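Local atomic coordinates of effector protein Lem4 (lpg1101) (Legionella pneumophila subsp. pneumophila, PDB entry 6CGK), a protein that acts as a membrane-associated protein tyrosine phosphatase of the haloacid dehalogenase superfamily, an effector translocated by the bacterium, represented here by its HAD domain. Residues R54-K58 and K102-F107; I90-N96 and N114-R120; G148-I152 and E194-C199. The protein carries 1 engineered substitution. All blocks are in the same frame, centred on the assembly; numbering follows the deposited sequence.

Interaction 1: residues R54-K58 and K102-F107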
loop_
_atom_site.group_PDB
_atom_site.type_symbol
_atom_site.label_atom_id
_atom_site.label_comp_id
_atom_site.label_asym_id
_atom_site.label_seq_id
_atom_site.Cartn_x
_atom_site.Cartn_y
_atom_site.Cartn_z
ATOM N N ARG A 54 -16.682 8.380 -7.070
ATOM C CA ARG A 54 -15.277 8.400 -7.449
ATOM C C ARG A 54 -15.092 8.262 -8.954
ATOM O O ARG A 54 -14.233 8.922 -9.539
ATOM C CB ARG A 54 -14.543 7.290 -6.690
ATOM C CG ARG A 54 -14.450 7.594 -5.202
ATOM C CD ARG A 54 -13.597 6.525 -4.482
ATOM N NE ARG A 54 -14.132 5.149 -4.452
ATOM C CZ ARG A 54 -14.805 4.649 -3.413
ATOM N NH1 ARG A 54 -15.084 5.427 -2.372
ATOM N NH2 ARG A 54 -15.165 3.344 -3.386
ATOM N N MET A 55 -15.851 7.367 -9.592
ATOM C CA MET A 55 -15.583 7.036 -10.990
ATOM C C MET A 55 -15.808 8.221 -11.909
ATOM O O MET A 55 -15.323 8.226 -13.052
ATOM C CB MET A 55 -16.453 5.851 -11.427
ATOM C CG MET A 55 -15.955 4.512 -10.822
ATOM S SD MET A 55 -14.264 4.139 -11.369
ATOM C CE MET A 55 -14.405 4.774 -13.013
ATOM N N ARG A 56 -16.563 9.217 -11.457
ATOM C CA ARG A 56 -16.744 10.397 -12.296
ATOM C C ARG A 56 -15.438 11.140 -12.539
ATOM O O ARG A 56 -15.352 11.921 -13.506
ATOM C CB ARG A 56 -17.755 11.317 -11.626
ATOM C CG ARG A 56 -19.127 10.734 -11.661
ATOM C CD ARG A 56 -20.179 11.744 -11.242
ATOM N NE ARG A 56 -21.466 11.061 -11.219
ATOM C CZ ARG A 56 -22.093 10.723 -10.104
ATOM N NH1 ARG A 56 -21.566 11.052 -8.937
ATOM N NH2 ARG A 56 -23.247 10.092 -10.154
ATOM N N TYR A 57 -14.450 10.962 -11.657
ATOM C CA TYR A 57 -13.124 11.563 -11.776
ATOM C C TYR A 57 -12.169 10.790 -12.688
ATOM O O TYR A 57 -11.043 11.260 -12.907
ATOM C CB TYR A 57 -12.514 11.719 -10.368
ATOM C CG TYR A 57 -13.197 12.875 -9.672
ATOM C CD1 TYR A 57 -14.438 12.708 -9.055
ATOM C CD2 TYR A 57 -12.664 14.169 -9.740
ATOM C CE1 TYR A 57 -15.093 13.799 -8.453
ATOM C CE2 TYR A 57 -13.307 15.263 -9.134
ATOM C CZ TYR A 57 -14.526 15.065 -8.510
ATOM O OH TYR A 57 -15.183 16.143 -7.950
ATOM N N LYS A 58 -12.573 9.647 -13.255
ATOM C CA LYS A 58 -11.602 8.869 -14.013
ATOM C C LYS A 58 -11.067 9.646 -15.207
ATOM O O LYS A 58 -9.870 9.571 -15.515
ATOM C CB LYS A 58 -12.204 7.552 -14.492
ATOM C CG LYS A 58 -11.125 6.633 -15.092
ATOM C CD LYS A 58 -11.678 5.251 -15.485
ATOM C CE LYS A 58 -10.631 4.390 -16.199
ATOM N NZ LYS A 58 -10.035 4.975 -17.417
ATOM N N LYS A 102 -8.680 4.700 -2.837
ATOM C CA LYS A 102 -9.644 3.789 -3.470
ATOM C C LYS A 102 -9.947 4.202 -4.898
ATOM O O LYS A 102 -10.092 3.349 -5.783
ATOM C CB LYS A 102 -10.954 3.729 -2.673
ATOM C CG LYS A 102 -10.805 3.041 -1.303
ATOM C CD LYS A 102 -12.144 2.977 -0.583
ATOM C CE LYS A 102 -12.074 2.155 0.694
ATOM N NZ LYS A 102 -13.394 2.232 1.381
ATOM N N ALA A 103 -10.092 5.515 -5.139
ATOM C CA ALA A 103 -10.393 5.974 -6.482
ATOM C C ALA A 103 -9.307 5.550 -7.458
ATOM O O ALA A 103 -9.593 5.081 -8.562
ATOM C CB ALA A 103 -10.551 7.515 -6.480
ATOM N N LEU A 104 -8.042 5.776 -7.106
ATOM C CA LEU A 104 -6.980 5.450 -8.064
ATOM C C LEU A 104 -6.912 3.941 -8.304
ATOM O O LEU A 104 -6.755 3.497 -9.447
ATOM C CB LEU A 104 -5.620 5.960 -7.563
ATOM C CG LEU A 104 -5.348 7.372 -8.137
ATOM C CD1 LEU A 104 -6.440 8.348 -7.748
ATOM C CD2 LEU A 104 -3.987 7.883 -7.689
ATOM N N LEU A 105 -7.016 3.141 -7.247
ATOM C CA LEU A 105 -7.114 1.690 -7.452
ATOM C C LEU A 105 -8.263 1.344 -8.403
ATOM O O LEU A 105 -8.109 0.525 -9.325
ATOM C CB LEU A 105 -7.290 1.007 -6.106
ATOM C CG LEU A 105 -6.082 1.169 -5.162
ATOM C CD1 LEU A 105 -6.419 0.707 -3.727
ATOM C CD2 LEU A 105 -4.856 0.424 -5.705
ATOM N N GLU A 106 -9.439 1.930 -8.179
ATOM C CA GLU A 106 -10.581 1.651 -9.054
ATOM C C GLU A 106 -10.342 2.096 -10.494
ATOM O O GLU A 106 -10.734 1.401 -11.438
ATOM C CB GLU A 106 -11.841 2.300 -8.485
ATOM C CG GLU A 106 -12.313 1.565 -7.233
ATOM C CD GLU A 106 -13.161 2.401 -6.311
ATOM O OE1 GLU A 106 -13.423 3.597 -6.629
ATOM O OE2 GLU A 106 -13.545 1.852 -5.251
ATOM N N PHE A 107 -9.751 3.280 -10.687
ATOM C CA PHE A 107 -9.440 3.760 -12.025
ATOM C C PHE A 107 -8.562 2.785 -12.784
ATOM O O PHE A 107 -8.606 2.743 -14.013
ATOM C CB PHE A 107 -8.700 5.113 -11.965
ATOM C CG PHE A 107 -9.484 6.259 -11.360
ATOM C CD1 PHE A 107 -10.871 6.285 -11.348
ATOM C CD2 PHE A 107 -8.791 7.319 -10.793
ATOM C CE1 PHE A 107 -11.568 7.390 -10.786
ATOM C CE2 PHE A 107 -9.471 8.443 -10.250
ATOM C CZ PHE A 107 -10.853 8.454 -10.225
HETATM O O HOH W 1 -7.111 4.681 -16.049
#
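Arg54 and Glu106 meet in a two-pronged salt bridge, the guanidinium gripping the carboxylate side-on. Arg54 NE lies 2.8 Å from Glu106 OE1 on a nearly straight N-H (170°), with the oxygen in the guanidinium plane; Arg54 NH2 reaches Glu106 OE2 at 2.9 Å on a more bent bond and meets its syn lone pair. A bend at chi3 (-65°) turns Arg54 NE and NH2 together to the acid, while Lys102 CB covers one guanidinium face and Arg54 CD rests 3.8 Å from Ala103 CB.

Next to Glu106, the Phe107 ring packs against the type I turn from Met55 to Lys58, which joins helix 51-55 and this turn to helix 98-107. Lys58 CA sits over one face in a CH-pi contact, and Ala103 O lies above the opposite face. Met55 SD approaches the ring edge, 4.0 Å from Phe107 CD1, in a Met-aromatic contact, and Tyr57 CB packs on Phe107 CZ at 3.7 Å. A water joins Phe107 O to Lys58 NZ, weakly on the lysine side, where Asp62 is the stronger partner.

Further out, Arg54 NH1 bonds to Lys48 O and Glu106 OE2 to His112 NE2, second partners for the ion pair. With Arg54 buried, two bonds to one carboxylate and a third to a carbonyl fix the rotation of its guanidinium and probably keep Glu106 ionised.

Interaction 2: residues I90-N96 and N114-R120. With PO4 (phosphate ion), chain B.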
loop_
_atom_site.group_PDB
_atom_site.type_symbol
_atom_site.label_atom_id
_atom_site.label_comp_id
_atom_site.label_asym_id
_atom_site.label_seq_id
_atom_site.Cartn_x
_atom_site.Cartn_y
_atom_site.Cartn_z
ATOM N N ILE A 90 -1.894 -7.475 1.736
ATOM C CA ILE A 90 -1.403 -6.159 1.341
ATOM C C ILE A 90 -1.984 -5.128 2.292
ATOM O O ILE A 90 -3.203 -5.112 2.520
ATOM C CB ILE A 90 -1.808 -5.794 -0.100
ATOM C CG1 ILE A 90 -1.345 -6.885 -1.070
ATOM C CG2 ILE A 90 -1.286 -4.375 -0.461
ATOM C CD1 ILE A 90 -1.781 -6.588 -2.561
ATOM N N VAL A 91 -1.124 -4.268 2.835
ATOM C CA VAL A 91 -1.535 -3.186 3.722
ATOM C C VAL A 91 -0.973 -1.891 3.141
ATOM O O VAL A 91 0.246 -1.770 2.971
ATOM C CB VAL A 91 -1.028 -3.377 5.165
ATOM C CG1 VAL A 91 -1.468 -2.200 6.024
ATOM C CG2 VAL A 91 -1.504 -4.674 5.769
ATOM N N ILE A 92 -1.845 -0.937 2.813
ATOM C CA ILE A 92 -1.409 0.382 2.330
ATOM C C ILE A 92 -1.424 1.357 3.506
ATOM O O ILE A 92 -2.431 1.476 4.221
ATOM C CB ILE A 92 -2.283 0.887 1.173
ATOM C CG1 ILE A 92 -2.070 -0.020 -0.051
ATOM C CG2 ILE A 92 -1.936 2.358 0.893
ATOM C CD1 ILE A 92 -2.962 0.348 -1.287
ATOM N N ILE A 93 -0.292 2.011 3.764
ATOM C CA ILE A 93 -0.203 2.962 4.870
ATOM C C ILE A 93 0.150 4.315 4.265
ATOM O O ILE A 93 1.190 4.456 3.607
ATOM C CB ILE A 93 0.829 2.561 5.943
ATOM C CG1 ILE A 93 0.524 1.155 6.473
ATOM C CG2 ILE A 93 0.818 3.592 7.082
ATOM C CD1 ILE A 93 1.481 0.736 7.626
ATOM N N SER A 94 -0.710 5.303 4.470
ATOM C CA SER A 94 -0.563 6.527 3.687
ATOM C C SER A 94 -1.110 7.713 4.456
ATOM O O SER A 94 -2.123 7.598 5.147
ATOM C CB SER A 94 -1.302 6.399 2.342
ATOM O OG SER A 94 -1.293 7.628 1.618
ATOM N N ARG A 95 -0.471 8.887 4.276
ATOM C CA ARG A 95 -1.039 10.134 4.777
ATOM C C ARG A 95 -2.079 10.738 3.829
ATOM O O ARG A 95 -2.591 11.833 4.133
ATOM C CB ARG A 95 0.035 11.213 4.999
ATOM C CG ARG A 95 1.255 10.798 5.733
ATOM C CD ARG A 95 2.113 12.015 6.051
ATOM N NE ARG A 95 3.311 11.629 6.794
ATOM C CZ ARG A 95 4.452 11.247 6.225
ATOM N NH1 ARG A 95 4.557 11.199 4.899
ATOM N NH2 ARG A 95 5.489 10.918 6.986
ATOM N N ASN A 96 -2.380 10.075 2.725
ATOM C CA ASN A 96 -3.391 10.574 1.804
ATOM C C ASN A 96 -4.777 10.078 2.242
ATOM O O ASN A 96 -4.929 9.308 3.190
ATOM C CB ASN A 96 -3.051 10.137 0.375
ATOM C CG ASN A 96 -3.555 11.120 -0.668
ATOM O OD1 ASN A 96 -4.623 11.697 -0.512
ATOM N ND2 ASN A 96 -2.747 11.363 -1.691
ATOM N N ASN A 114 -9.651 -6.831 -0.478
ATOM C CA ASN A 114 -8.862 -7.488 0.565
ATOM C C ASN A 114 -7.657 -6.674 0.972
ATOM O O ASN A 114 -6.914 -7.104 1.856
ATOM C CB ASN A 114 -8.386 -8.873 0.102
ATOM C CG ASN A 114 -9.533 -9.866 -0.103
ATOM O OD1 ASN A 114 -9.591 -10.568 -1.119
ATOM N ND2 ASN A 114 -10.444 -9.924 0.855
ATOM N N ILE A 115 -7.425 -5.524 0.341
ATOM C CA ILE A 115 -6.321 -4.659 0.744
ATOM C C ILE A 115 -6.769 -3.827 1.932
ATOM O O ILE A 115 -7.838 -3.197 1.896
ATOM C CB ILE A 115 -5.886 -3.756 -0.426
ATOM C CG1 ILE A 115 -5.365 -4.613 -1.577
ATOM C CG2 ILE A 115 -4.839 -2.706 0.062
ATOM C CD1 ILE A 115 -5.072 -3.806 -2.862
ATOM N N ILE A 116 -5.940 -3.796 2.983
ATOM C CA ILE A 116 -6.192 -2.951 4.142
ATOM C C ILE A 116 -5.541 -1.595 3.916
ATOM O O ILE A 116 -4.360 -1.514 3.561
ATOM C CB ILE A 116 -5.649 -3.612 5.418
ATOM C CG1 ILE A 116 -6.389 -4.922 5.674
ATOM C CG2 ILE A 116 -5.770 -2.640 6.600
ATOM C CD1 ILE A 116 -6.083 -5.505 7.007
ATOM N N ILE A 117 -6.314 -0.531 4.098
ATOM C CA ILE A 117 -5.838 0.830 3.879
ATOM C C ILE A 117 -5.859 1.559 5.215
ATOM O O ILE A 117 -6.922 1.696 5.839
ATOM C CB ILE A 117 -6.693 1.576 2.840
ATOM C CG1 ILE A 117 -6.617 0.880 1.480
ATOM C CG2 ILE A 117 -6.235 3.038 2.769
ATOM C CD1 ILE A 117 -7.645 1.443 0.478
ATOM N N TYR A 118 -4.692 2.044 5.641
ATOM C CA TYR A 118 -4.586 2.896 6.832
ATOM C C TYR A 118 -4.273 4.300 6.361
ATOM O O TYR A 118 -3.117 4.599 6.011
ATOM C CB TYR A 118 -3.502 2.398 7.789
ATOM C CG TYR A 118 -3.845 1.089 8.442
ATOM C CD1 TYR A 118 -5.010 0.936 9.192
ATOM C CD2 TYR A 118 -2.997 0.005 8.312
ATOM C CE1 TYR A 118 -5.309 -0.330 9.827
ATOM C CE2 TYR A 118 -3.277 -1.218 8.949
ATOM C CZ TYR A 118 -4.431 -1.370 9.688
ATOM O OH TYR A 118 -4.688 -2.611 10.291
ATOM N N PRO A 119 -5.269 5.182 6.309
ATOM C CA PRO A 119 -5.116 6.470 5.616
ATOM C C PRO A 119 -5.119 7.664 6.562
ATOM O O PRO A 119 -5.147 7.483 7.791
ATOM C CB PRO A 119 -6.349 6.492 4.714
ATOM C CG PRO A 119 -7.431 5.946 5.683
ATOM C CD PRO A 119 -6.688 4.878 6.564
ATOM N N ARG A 120 -5.109 8.890 6.031
ATOM C CA ARG A 120 -5.270 10.017 6.928
ATOM C C ARG A 120 -6.680 10.002 7.515
ATOM O O ARG A 120 -7.579 9.302 7.021
ATOM C CB ARG A 120 -4.986 11.344 6.206
ATOM C CG ARG A 120 -6.188 11.965 5.567
ATOM C CD ARG A 120 -5.911 13.436 5.072
ATOM N NE ARG A 120 -5.697 14.446 6.108
ATOM C CZ ARG A 120 -6.660 15.174 6.683
ATOM N NH1 ARG A 120 -6.353 16.081 7.600
ATOM N NH2 ARG A 120 -7.934 14.999 6.353
HETATM P P PO4 B . 1.943 8.869 1.457
HETATM O O1 PO4 B . 1.075 7.815 0.791
HETATM O O2 PO4 B . 2.048 8.710 2.971
HETATM O O3 PO4 B . 1.309 10.216 1.142
HETATM O O4 PO4 B . 3.318 8.886 0.822
HETATM O O HOH W 2 -4.627 -8.278 1.083
HETATM O O HOH W 3 -2.583 14.329 5.517
#
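The beta-alpha-beta unit of strand 89-93, helix 98-107 and strand 116-118 closes here, its two strands lying side by side and parallel, their axes 17° apart. Ile92 bonds to strand 116-118 through both its backbone N and its O: the N gives a hydrogen bond to Ile116 O, and Ile92 O takes one from Tyr118 N at 2.7 Å, almost straight (178°). Ile116 N to Ile90 O and Ser94 N to Tyr118 O extend the pairing in both directions.

Side chains alternate between the two sheet faces. On one, Val91 CG1 lies 3.5 Å from Tyr118 CD2, and Ile93 CG1 comes to the edge of the same ring, whose hydroxyl bonds to His139. On the other, Ile92 CD1 meets Ile115 CG2 at 3.8 Å.

Past the strand ends the pair runs into the active site of the HAD domain, at the C-terminal end of the strands of its Rossmann-like sheet. Ser94 OG, swung away from the backbone N (chi1 174°), donates to phosphate O1 at 2.5 Å; Ser94 OG also accepts from Asn96 N in an ST turn. Arg95 N donates to phosphate O2 at 2.8 Å, while its guanidinium pairs with Asp159; Phe24 N, Asp25 N and Lys132 NZ also bind the anion. Asn96 ND2 reaches Asp25, a magnesium ligand, and Asn96 O receives Arg120 N at 2.9 Å, donor tilted from the carbonyl plane.

Interaction 3: residues G148-I152 and E194-C199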
loop_
_atom_site.group_PDB
_atom_site.type_symbol
_atom_site.label_atom_id
_atom_site.label_comp_id
_atom_site.label_asym_id
_atom_site.label_seq_id
_atom_site.Cartn_x
_atom_site.Cartn_y
_atom_site.Cartn_z
ATOM N N GLY A 148 6.590 -13.842 10.219
ATOM C CA GLY A 148 6.805 -14.394 8.889
ATOM C C GLY A 148 7.448 -13.335 8.002
ATOM O O GLY A 148 8.205 -12.491 8.473
ATOM N N PHE A 149 7.099 -13.371 6.729
ATOM C CA PHE A 149 7.744 -12.501 5.762
ATOM C C PHE A 149 7.146 -11.106 5.808
ATOM O O PHE A 149 5.932 -10.943 5.948
ATOM C CB PHE A 149 7.600 -13.091 4.356
ATOM C CG PHE A 149 8.164 -12.227 3.278
ATOM C CD1 PHE A 149 9.533 -12.080 3.124
ATOM C CD2 PHE A 149 7.322 -11.570 2.401
ATOM C CE1 PHE A 149 10.053 -11.277 2.100
ATOM C CE2 PHE A 149 7.833 -10.757 1.374
ATOM C CZ PHE A 149 9.200 -10.622 1.225
ATOM N N ARG A 150 8.008 -10.096 5.706
ATOM C CA ARG A 150 7.572 -8.701 5.664
ATOM C C ARG A 150 8.281 -7.979 4.531
ATOM O O ARG A 150 9.517 -7.987 4.455
ATOM C CB ARG A 150 7.850 -7.955 6.989
ATOM C CG ARG A 150 7.073 -8.458 8.205
ATOM C CD ARG A 150 5.552 -8.291 8.023
ATOM N NE ARG A 150 4.821 -8.747 9.226
ATOM C CZ ARG A 150 4.478 -10.016 9.462
ATOM N NH1 ARG A 150 4.794 -10.975 8.590
ATOM N NH2 ARG A 150 3.804 -10.333 10.564
ATOM N N LEU A 151 7.495 -7.344 3.668
ATOM C CA LEU A 151 8.006 -6.472 2.621
ATOM C C LEU A 151 7.501 -5.066 2.912
ATOM O O LEU A 151 6.315 -4.887 3.207
ATOM C CB LEU A 151 7.543 -6.944 1.232
ATOM C CG LEU A 151 7.858 -6.020 0.049
ATOM C CD1 LEU A 151 9.357 -5.797 -0.110
ATOM C CD2 LEU A 151 7.254 -6.574 -1.237
ATOM N N ILE A 152 8.403 -4.081 2.878
ATOM C CA ILE A 152 8.062 -2.678 3.127
ATOM C C ILE A 152 8.656 -1.863 2.006
ATOM O O ILE A 152 9.871 -1.925 1.776
ATOM C CB ILE A 152 8.620 -2.165 4.464
ATOM C CG1 ILE A 152 8.058 -2.950 5.642
ATOM C CG2 ILE A 152 8.398 -0.639 4.590
ATOM C CD1 ILE A 152 8.722 -2.533 6.976
ATOM N N GLU A 194 10.826 -11.881 -4.604
ATOM C CA GLU A 194 11.162 -11.976 -3.183
ATOM C C GLU A 194 10.016 -12.585 -2.377
ATOM O O GLU A 194 10.247 -13.414 -1.487
ATOM C CB GLU A 194 11.526 -10.595 -2.621
ATOM C CG GLU A 194 12.797 -9.946 -3.197
ATOM C CD GLU A 194 13.133 -8.591 -2.542
ATOM O OE1 GLU A 194 12.229 -7.962 -1.931
ATOM O OE2 GLU A 194 14.304 -8.153 -2.645
ATOM N N ILE A 195 8.773 -12.182 -2.658
ATOM C CA ILE A 195 7.636 -12.823 -1.998
ATOM C C ILE A 195 7.665 -14.328 -2.243
ATOM O O ILE A 195 7.651 -15.131 -1.305
ATOM C CB ILE A 195 6.308 -12.218 -2.478
ATOM C CG1 ILE A 195 6.191 -10.762 -2.047
ATOM C CG2 ILE A 195 5.150 -13.027 -1.935
ATOM C CD1 ILE A 195 5.038 -10.029 -2.737
ATOM N N LEU A 196 7.706 -14.733 -3.514
ATOM C CA LEU A 196 7.622 -16.157 -3.834
ATOM C C LEU A 196 8.799 -16.933 -3.256
ATOM O O LEU A 196 8.649 -18.092 -2.847
ATOM C CB LEU A 196 7.564 -16.356 -5.352
ATOM C CG LEU A 196 6.330 -15.847 -6.093
ATOM C CD1 LEU A 196 6.370 -16.337 -7.535
ATOM C CD2 LEU A 196 5.064 -16.320 -5.410
ATOM N N THR A 197 9.985 -16.318 -3.244
ATOM C CA THR A 197 11.173 -16.978 -2.697
ATOM C C THR A 197 11.091 -17.166 -1.188
ATOM O O THR A 197 11.717 -18.083 -0.652
ATOM C CB THR A 197 12.437 -16.177 -3.036
ATOM O OG1 THR A 197 12.556 -16.035 -4.460
ATOM C CG2 THR A 197 13.664 -16.885 -2.506
ATOM N N ASN A 198 10.341 -16.322 -0.481
ATOM C CA ASN A 198 10.303 -16.363 0.973
ATOM C C ASN A 198 8.979 -16.847 1.553
ATOM O O ASN A 198 8.856 -16.925 2.775
ATOM C CB ASN A 198 10.622 -14.977 1.549
ATOM C CG ASN A 198 12.047 -14.549 1.277
ATOM O OD1 ASN A 198 12.955 -14.873 2.032
ATOM N ND2 ASN A 198 12.249 -13.814 0.196
ATOM N N CYS A 199 7.981 -17.160 0.728
ATOM C CA CYS A 199 6.659 -17.573 1.211
ATOM C C CYS A 199 6.318 -18.905 0.548
ATOM O O CYS A 199 5.743 -18.936 -0.545
ATOM C CB CYS A 199 5.592 -16.519 0.922
ATOM S SG CYS A 199 5.882 -14.876 1.665
#
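Residues 148-152 and the last turn of helix 188-198 come nearest at Phe149 and Asn198, whose CA atoms are 6.7 Å apart, and no hydrogen bond passes between them. Phe149 carries most of the contact. It turns CG away from its backbone N (chi1 177°), which lays the ring against the helix. Phe149 CD1 is 3.5 Å from Asn198 CB, which the ring meets obliquely, the amide lying nearly parallel to the ring (9° between planes). Farther along the ring, Phe149 CE2 touches Ile195 CG1 at 3.8 Å. Cys199 SG comes in obliquely, 4.5 Å from the Phe149 ring centroid, in a sulfur-aromatic contact that also brings it against Phe149 CB.

The Asn198 amide is turned back on its own helix: its ND2 donates to Glu194 O at 2.6 Å, on an almost straight bond (170°) close to the amide plane. This bond fixes the side chain whose CB lies against the phenylalanine. Leu151 adds a second, looser contact, its CD1 in van der Waals touch with Glu194 OE1 at 4.0 Å; the oxygen's hydrogen bond goes to His179 NE2.

Through Phe149 and Leu151, helix 188-198 packs on one side of the parallel sheet, where both also touch Lys177 of the edge strand 176-180 and Ile195 packs on Val20 of strand 19-23. Ile152 instead packs against helix 157-169.

Along the chain, the segments of interactions 1 and 2 alternate, and interaction 3 follows both. Helix 98-107 links the first two: it connects strands 89-93 and 116-118 and carries residues 102-107, so that Lys102 packs on Ile117 and Leu105 on Ile92, although the centres are about 16 Å apart. Interactions 2 and 3 reach the same five-stranded parallel sheet, their centres about 19 Å apart, at strands on either side of strand 19-23. Interactions 1 and 3 lie about 29 Å apart between centres, on opposite sides of the chain's centre. Interaction 2 contacts the bound phosphate, whereas interaction 1 packs helix 51-55 and its following turn on the crossover helix, and interaction 3 packs helix 188-198 on the sheet.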